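Local coordinates for protein intracellular growth locus, subunit C (Francisella tularensis subsp. tularensis, PDB 2QWU) that probably serves the intracellular growth and cell invasion of Francisella as a pathogenicity-island protein, consistent with a part in its type VI secretion system, at residues A[5-8]-A[9-13]; A[41-45]-A[46-50]; A[97-100]-A[101-105]. The protein carries 2 engineered substitutions. All coordinates share one frame; numbering follows the deposited sequence.

In the fold
Interaction 1 comes first along the chain: it closes the turn by which the N-terminal loop enters helix 9-14. Interaction 2 follows, closing the tight hairpin between strands 37-43 and 46-47 in the large antiparallel sheet, and interaction 3 forms the first turns of helix 97-114, directly after strand 86-96. The three are in series, so none nests in or crosses another. Interaction 1 stands apart, its centre about 31 Å from that of interaction 2 and about 37 Å from that of interaction 3, across the chain's centre. Interactions 2 and 3 have centres about 12 Å apart and touch where Ile43 and Leu48 of the hairpin pack on Ile103, tying helix to sheet.

Interaction 1: A[5-8]-A[9-13]; sequences EMIT and RQQVT
The carbonyl of Thr8 is the flat group at the centre of this contact: Val12 N meets its O in the carbonyl plane, Val12 N to Thr8 O being 3.3 Å, with an N-H...O angle of 162°. Thr8 is the N-cap of helix 9-14, standing right before its first residue. The evidence is the capping bond, in which Thr8 OG1 accepts from Gln11 N at 3.2 Å and 160°. Thr8 OG1 sits between the backbone N and the carbonyl carbon (chi1 65°), a setting that turns it to the first helical turn. The side chain of Gln11 crosses that of Thr8 at about a right angle, and Gln11 CG lies against the same hydroxyl, 3.4 Å from Thr8 OG1.

Farther along, Thr13 N donates to Arg9 O at 2.8 Å, continuing the helical pattern. On the loop side, Met6 N is held by a hydrogen bond to Glu130 OE2, and Ile7 packs on Ile18 and Val20 of strand 18-21. Ile7, just before the cap, and Val12, four residues beyond it, form the apolar pair of a hydrophobic staple, which joins the helix start to the sheet. Their side chains meet obliquely through one methyl each, Ile7 CG2 lying 3.7 Å from Val12 CG2.

Interaction 2: A[41-45]-A[46-50]; sequences LTIAG and EKLDK
Backbone hydrogen bonds are the main link between Ile43 and Glu46. Ile43 N donates to Glu46 O at 2.8 Å, and Glu46 N returns a bond of the same length to Ile43 O, so the two form an antiparallel hydrogen-bonded pair. Glu46 N stands well above the plane of the Ile43 carbonyl, away from its lone pairs, within the tight turn. One step out, Thr42 and Lys47 are a non-hydrogen-bonded pair, and there Thr42 CA makes a CH...O contact of 3.2 Å with Glu46 O. Beyond them Leu48 N donates to Leu41 O at 2.9 Å, almost straight (177°). In the opposite half of this pair Leu41 N lies 4.9 Å from Leu48 O, too long for a direct bond, and a water spans the gap, accepting from Leu41 N and donating to Leu48 O at 2.7 Å.

Apolar contacts gather on the face that bears Ile43 and Glu46. Leu41 and Leu48 run alongside one another in the same direction, with Leu41 CD2 3.9 Å from Leu48 CG, and Ile43 CD1 approaches Leu48 CD2 more loosely. Both leucines also touch Val93 of strand 86-96. On the other face the contact is lighter: Thr42 OG1 lies 3.7 Å from Lys47 CG.

Among the charged groups, Glu46 OE1 has its salt bridge with Lys106 of helix 97-114, which also donates to Ala44 O; a second water reaches the same carboxylate oxygen.

Ala44 and Gly45 occupy the corners. Their positive phi values (52° and 83°), taken with a moderate psi at Ala44 and one close to zero at Gly45, fit a type I' turn from Ile43 to Glu46, closing a two-residue beta hairpin.

Interaction 3: A[97-100]-A[101-105]; sequences SNVR and TKIEE
Arg100 carries CG anti to its own nitrogen (chi1 159°) and then bends at chi2, while Glu104 sets CG anti to the carbonyl carbon (chi1 -68°) and runs extended beyond it; the two chains thereby cross obliquely one helical turn apart. Their ends meet in a salt bridge: Glu104 OE2 lies at the edge of the Arg100 guanidinium, in its plane, and Arg100 NE donates to it at 3.5 Å. The bond is weak by length though nearly straight; the guanidinium and carboxylate planes stand 75° apart. Glu104 CG also rests 3.2 Å from Arg100 O.

Val99 CG1 touches Ile103 CD1 at 3.9 Å. Ile103, Arg100 and Glu104 all touch Ile160 of strand 157-162, which sets this part of the helix on the sheet. Farther round, Asn98 ND2 comes within 3.9 Å of Lys102 CG. The bent lysine chain brings Lys102 NZ to Glu105 OE1, a salt bridge of 3.0 Å in which NZ approaches on the syn side, tilted out of the carboxylate plane.

The main chain supplies the scaffold, as Ile103 N donates to Val99 O at 2.9 Å and Glu104 N to Arg100 O at 3.0 Å. With Ile103 buried against the sheet and Asn98, Lys102 and Glu105 exposed on the outside, this is an amphipathic alpha-helix at the flank of a beta-sheet.

Interaction 1: A[5-8]-A[9-13]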
loop_
_atom_site.group_PDB
_atom_site.type_symbol
_atom_site.label_atom_id
_atom_site.label_comp_id
_atom_site.label_asym_id
_atom_site.label_seq_id
_atom_site.Cartn_x
_atom_site.Cartn_y
_atom_site.Cartn_z
ATOM N N GLU A 5 4.346 -2.304 18.375
ATOM C CA GLU A 5 3.520 -2.795 17.287
ATOM C C GLU A 5 2.842 -1.635 16.527
ATOM O O GLU A 5 2.186 -0.767 17.135
ATOM C CB GLU A 5 2.427 -3.660 17.912
ATOM C CG GLU A 5 1.493 -2.773 18.756
ATOM C CD GLU A 5 1.048 -3.347 20.075
ATOM O OE1 GLU A 5 0.058 -4.088 20.078
ATOM O OE2 GLU A 5 1.658 -3.043 21.125
HETATM N N MSE A 6 2.951 -1.642 15.206
HETATM C CA MSE A 6 2.295 -0.616 14.420
HETATM C C MSE A 6 0.768 -0.620 14.627
HETATM O O MSE A 6 0.134 0.437 14.737
HETATM C CB MSE A 6 2.648 -0.806 12.954
HETATM C CG MSE A 6 2.113 0.276 11.999
HETATM SE SE MSE A 6 3.096 1.792 12.052
HETATM C CE MSE A 6 4.536 1.328 11.691
ATOM N N ILE A 7 0.152 -1.788 14.667
ATOM C CA ILE A 7 -1.289 -1.846 14.917
ATOM C C ILE A 7 -1.535 -2.498 16.273
ATOM O O ILE A 7 -1.147 -3.665 16.496
ATOM C CB ILE A 7 -1.980 -2.632 13.847
ATOM C CG1 ILE A 7 -1.696 -1.971 12.472
ATOM C CG2 ILE A 7 -3.490 -2.660 14.137
ATOM C CD1 ILE A 7 -2.151 -2.838 11.294
ATOM N N THR A 8 -2.175 -1.761 17.187
ATOM C CA THR A 8 -2.424 -2.274 18.542
ATOM C C THR A 8 -3.757 -3.028 18.654
ATOM O O THR A 8 -4.716 -2.715 17.954
ATOM C CB THR A 8 -2.446 -1.086 19.613
ATOM O OG1 THR A 8 -3.571 -0.222 19.337
ATOM C CG2 THR A 8 -1.152 -0.270 19.534
ATOM N N ARG A 9 -3.817 -4.007 19.560
ATOM C CA ARG A 9 -5.052 -4.758 19.765
ATOM C C ARG A 9 -6.202 -3.802 20.130
ATOM O O ARG A 9 -7.335 -3.985 19.682
ATOM C CB ARG A 9 -4.850 -5.804 20.852
ATOM C CG ARG A 9 -6.124 -6.567 21.197
ATOM C CD ARG A 9 -6.798 -7.159 19.966
ATOM N NE ARG A 9 -5.896 -8.031 19.213
ATOM C CZ ARG A 9 -6.247 -8.688 18.113
ATOM N NH1 ARG A 9 -7.486 -8.567 17.634
ATOM N NH2 ARG A 9 -5.359 -9.466 17.500
ATOM N N GLN A 10 -5.908 -2.786 20.943
ATOM C CA GLN A 10 -6.909 -1.773 21.309
ATOM C C GLN A 10 -7.520 -1.097 20.065
ATOM O O GLN A 10 -8.734 -0.934 19.982
ATOM C CB GLN A 10 -6.268 -0.707 22.206
ATOM C CG GLN A 10 -7.124 0.580 22.372
ATOM C CD GLN A 10 -8.367 0.378 23.238
ATOM O OE1 GLN A 10 -8.394 -0.491 24.132
ATOM N NE2 GLN A 10 -9.394 1.199 23.002
ATOM N N GLN A 11 -6.700 -0.674 19.098
ATOM C CA GLN A 11 -7.254 -0.081 17.884
ATOM C C GLN A 11 -8.214 -1.032 17.165
ATOM O O GLN A 11 -9.267 -0.626 16.683
ATOM C CB GLN A 11 -6.144 0.257 16.874
ATOM C CG GLN A 11 -5.442 1.576 17.117
ATOM C CD GLN A 11 -4.223 1.708 16.265
ATOM O OE1 GLN A 11 -4.183 2.506 15.302
ATOM N NE2 GLN A 11 -3.200 0.926 16.599
ATOM N N VAL A 12 -7.813 -2.299 17.054
ATOM C CA VAL A 12 -8.616 -3.287 16.348
ATOM C C VAL A 12 -9.914 -3.598 17.105
ATOM O O VAL A 12 -10.974 -3.730 16.510
ATOM C CB VAL A 12 -7.813 -4.625 16.149
ATOM C CG1 VAL A 12 -8.656 -5.656 15.327
ATOM C CG2 VAL A 12 -6.525 -4.333 15.448
ATOM N N THR A 13 -9.833 -3.735 18.417
ATOM C CA THR A 13 -11.039 -4.048 19.168
ATOM C C THR A 13 -12.027 -2.867 19.175
ATOM O O THR A 13 -13.234 -3.051 19.010
ATOM C CB THR A 13 -10.690 -4.409 20.615
ATOM O OG1 THR A 13 -9.929 -5.637 20.622
ATOM C CG2 THR A 13 -12.001 -4.575 21.460
#

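Interaction 2: A[41-45]-A[46-50]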
loop_
_atom_site.group_PDB
_atom_site.type_symbol
_atom_site.label_atom_id
_atom_site.label_comp_id
_atom_site.label_asym_id
_atom_site.label_seq_id
_atom_site.Cartn_x
_atom_site.Cartn_y
_atom_site.Cartn_z
ATOM N N LEU A 41 -0.040 -3.914 -9.290
ATOM C CA LEU A 41 -0.799 -2.739 -9.008
ATOM C C LEU A 41 -1.397 -2.204 -10.313
ATOM O O LEU A 41 -0.696 -1.995 -11.305
ATOM C CB LEU A 41 0.098 -1.624 -8.384
ATOM C CG LEU A 41 -0.571 -0.235 -8.231
ATOM C CD1 LEU A 41 -1.681 -0.258 -7.222
ATOM C CD2 LEU A 41 0.521 0.796 -7.864
ATOM N N THR A 42 -2.698 -2.003 -10.295
ATOM C CA THR A 42 -3.381 -1.394 -11.414
ATOM C C THR A 42 -4.074 -0.138 -10.952
ATOM O O THR A 42 -4.764 -0.159 -9.948
ATOM C CB THR A 42 -4.402 -2.343 -12.012
ATOM O OG1 THR A 42 -3.705 -3.530 -12.359
ATOM C CG2 THR A 42 -5.066 -1.715 -13.308
ATOM N N ILE A 43 -3.878 0.953 -11.695
ATOM C CA ILE A 43 -4.524 2.222 -11.366
ATOM C C ILE A 43 -5.269 2.768 -12.591
ATOM O O ILE A 43 -4.643 3.041 -13.623
ATOM C CB ILE A 43 -3.484 3.295 -10.923
ATOM C CG1 ILE A 43 -2.805 2.862 -9.619
ATOM C CG2 ILE A 43 -4.203 4.645 -10.657
ATOM C CD1 ILE A 43 -1.641 3.762 -9.232
ATOM N N ALA A 44 -6.584 2.936 -12.451
ATOM C CA ALA A 44 -7.418 3.463 -13.542
ATOM C C ALA A 44 -7.137 2.626 -14.804
ATOM O O ALA A 44 -7.067 3.141 -15.924
ATOM C CB ALA A 44 -7.084 4.946 -13.774
ATOM N N GLY A 45 -6.962 1.327 -14.599
ATOM C CA GLY A 45 -6.704 0.417 -15.697
ATOM C C GLY A 45 -5.265 0.326 -16.175
ATOM O O GLY A 45 -4.948 -0.513 -17.043
ATOM N N GLU A 46 -4.375 1.158 -15.646
ATOM C CA GLU A 46 -2.983 1.091 -16.092
ATOM C C GLU A 46 -2.254 0.144 -15.164
ATOM O O GLU A 46 -2.277 0.316 -13.947
ATOM C CB GLU A 46 -2.336 2.478 -16.061
ATOM C CG GLU A 46 -3.114 3.526 -16.849
ATOM C CD GLU A 46 -3.179 3.235 -18.349
ATOM O OE1 GLU A 46 -4.180 3.660 -18.984
ATOM O OE2 GLU A 46 -2.232 2.612 -18.902
ATOM N N LYS A 47 -1.643 -0.877 -15.745
ATOM C CA LYS A 47 -0.876 -1.883 -14.997
ATOM C C LYS A 47 0.563 -1.410 -14.767
ATOM O O LYS A 47 1.276 -1.067 -15.719
ATOM C CB LYS A 47 -0.860 -3.202 -15.784
ATOM C CG LYS A 47 -2.174 -3.903 -15.729
ATOM C CD LYS A 47 -2.307 -5.119 -16.684
ATOM C CE LYS A 47 -3.806 -5.453 -16.877
ATOM N NZ LYS A 47 -4.054 -6.852 -17.398
ATOM N N LEU A 48 1.007 -1.371 -13.514
ATOM C CA LEU A 48 2.383 -0.952 -13.271
ATOM C C LEU A 48 3.289 -2.172 -13.481
ATOM O O LEU A 48 2.911 -3.283 -13.135
ATOM C CB LEU A 48 2.554 -0.423 -11.830
ATOM C CG LEU A 48 2.152 1.000 -11.378
ATOM C CD1 LEU A 48 3.160 2.054 -11.896
ATOM C CD2 LEU A 48 0.738 1.327 -11.845
ATOM N N ASP A 49 4.475 -1.963 -14.054
ATOM C CA ASP A 49 5.443 -3.048 -14.244
ATOM C C ASP A 49 5.971 -3.520 -12.893
ATOM O O ASP A 49 6.150 -2.722 -11.959
ATOM C CB ASP A 49 6.668 -2.583 -15.049
ATOM C CG ASP A 49 6.319 -2.115 -16.459
ATOM O OD1 ASP A 49 5.342 -2.624 -17.080
ATOM O OD2 ASP A 49 7.064 -1.219 -16.942
ATOM N N LYS A 50 6.205 -4.822 -12.775
ATOM C CA LYS A 50 6.762 -5.401 -11.551
ATOM C C LYS A 50 8.285 -5.269 -11.752
ATOM O O LYS A 50 8.920 -6.126 -12.338
ATOM C CB LYS A 50 6.346 -6.860 -11.477
ATOM C CG LYS A 50 6.725 -7.551 -10.192
ATOM C CD LYS A 50 6.478 -9.031 -10.432
ATOM C CE LYS A 50 6.370 -9.741 -9.146
ATOM N NZ LYS A 50 6.232 -11.191 -9.484
HETATM O O HOH W 1 1.085 -4.718 -11.822
HETATM O O HOH W 2 -5.724 1.218 -19.836
#

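Interaction 3: A[97-100]-A[101-105]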
loop_
_atom_site.group_PDB
_atom_site.type_symbol
_atom_site.label_atom_id
_atom_site.label_comp_id
_atom_site.label_asym_id
_atom_site.label_seq_id
_atom_site.Cartn_x
_atom_site.Cartn_y
_atom_site.Cartn_z
ATOM N N SER A 97 9.316 9.431 -16.254
ATOM C CA SER A 97 8.597 10.683 -16.142
ATOM C C SER A 97 7.370 10.719 -17.041
ATOM O O SER A 97 6.318 11.227 -16.652
ATOM C CB SER A 97 9.552 11.829 -16.515
ATOM O OG SER A 97 10.845 11.569 -15.988
ATOM N N ASN A 98 7.478 10.178 -18.246
ATOM C CA ASN A 98 6.345 10.213 -19.142
ATOM C C ASN A 98 5.191 9.348 -18.606
ATOM O O ASN A 98 4.027 9.663 -18.813
ATOM C CB ASN A 98 6.782 9.783 -20.544
ATOM C CG ASN A 98 5.908 8.704 -21.123
ATOM O OD1 ASN A 98 6.033 7.519 -20.780
ATOM N ND2 ASN A 98 5.018 9.101 -22.008
ATOM N N VAL A 99 5.508 8.279 -17.895
ATOM C CA VAL A 99 4.480 7.403 -17.342
ATOM C C VAL A 99 3.738 8.109 -16.196
ATOM O O VAL A 99 2.548 7.905 -16.002
ATOM C CB VAL A 99 5.086 6.026 -16.852
ATOM C CG1 VAL A 99 4.053 5.220 -16.112
ATOM C CG2 VAL A 99 5.566 5.208 -18.047
ATOM N N ARG A 100 4.426 8.964 -15.454
ATOM C CA ARG A 100 3.769 9.684 -14.384
ATOM C C ARG A 100 2.641 10.548 -14.964
ATOM O O ARG A 100 1.517 10.591 -14.465
ATOM C CB ARG A 100 4.789 10.575 -13.685
ATOM C CG ARG A 100 4.196 11.710 -12.919
ATOM C CD ARG A 100 5.167 12.832 -12.972
ATOM N NE ARG A 100 4.745 13.980 -12.209
ATOM C CZ ARG A 100 5.569 14.960 -11.858
ATOM N NH1 ARG A 100 6.857 14.925 -12.211
ATOM N NH2 ARG A 100 5.119 15.960 -11.111
ATOM N N THR A 101 2.961 11.259 -16.033
ATOM C CA THR A 101 1.986 12.151 -16.640
ATOM C C THR A 101 0.810 11.362 -17.209
ATOM O O THR A 101 -0.324 11.779 -17.083
ATOM C CB THR A 101 2.657 13.005 -17.760
ATOM O OG1 THR A 101 3.809 13.658 -17.218
ATOM C CG2 THR A 101 1.648 14.067 -18.321
ATOM N N LYS A 102 1.072 10.211 -17.812
ATOM C CA LYS A 102 0.002 9.413 -18.376
ATOM C C LYS A 102 -0.908 8.789 -17.321
ATOM O O LYS A 102 -2.124 8.652 -17.516
ATOM C CB LYS A 102 0.586 8.365 -19.344
ATOM C CG LYS A 102 1.379 9.083 -20.489
ATOM C CD LYS A 102 0.488 10.083 -21.282
ATOM C CE LYS A 102 1.118 11.477 -21.300
ATOM N NZ LYS A 102 0.373 12.417 -22.196
ATOM N N ILE A 103 -0.350 8.429 -16.171
ATOM C CA ILE A 103 -1.212 7.888 -15.138
ATOM C C ILE A 103 -2.088 9.031 -14.599
ATOM O O ILE A 103 -3.283 8.884 -14.360
ATOM C CB ILE A 103 -0.383 7.284 -13.970
ATOM C CG1 ILE A 103 0.361 6.061 -14.489
ATOM C CG2 ILE A 103 -1.287 6.948 -12.818
ATOM C CD1 ILE A 103 1.280 5.428 -13.444
ATOM N N GLU A 104 -1.494 10.198 -14.424
ATOM C CA GLU A 104 -2.255 11.303 -13.872
ATOM C C GLU A 104 -3.432 11.655 -14.771
ATOM O O GLU A 104 -4.562 11.921 -14.298
ATOM C CB GLU A 104 -1.361 12.539 -13.699
ATOM C CG GLU A 104 -0.288 12.450 -12.642
ATOM C CD GLU A 104 0.673 13.667 -12.677
ATOM O OE1 GLU A 104 0.837 14.322 -13.757
ATOM O OE2 GLU A 104 1.297 13.962 -11.638
ATOM N N GLU A 105 -3.155 11.678 -16.070
ATOM C CA GLU A 105 -4.209 12.002 -17.053
ATOM C C GLU A 105 -5.306 10.970 -17.115
ATOM O O GLU A 105 -6.468 11.301 -17.305
ATOM C CB GLU A 105 -3.596 12.173 -18.465
ATOM C CG GLU A 105 -2.804 13.468 -18.611
ATOM C CD GLU A 105 -2.096 13.570 -19.953
ATOM O OE1 GLU A 105 -2.332 12.678 -20.815
ATOM O OE2 GLU A 105 -1.292 14.511 -20.138
#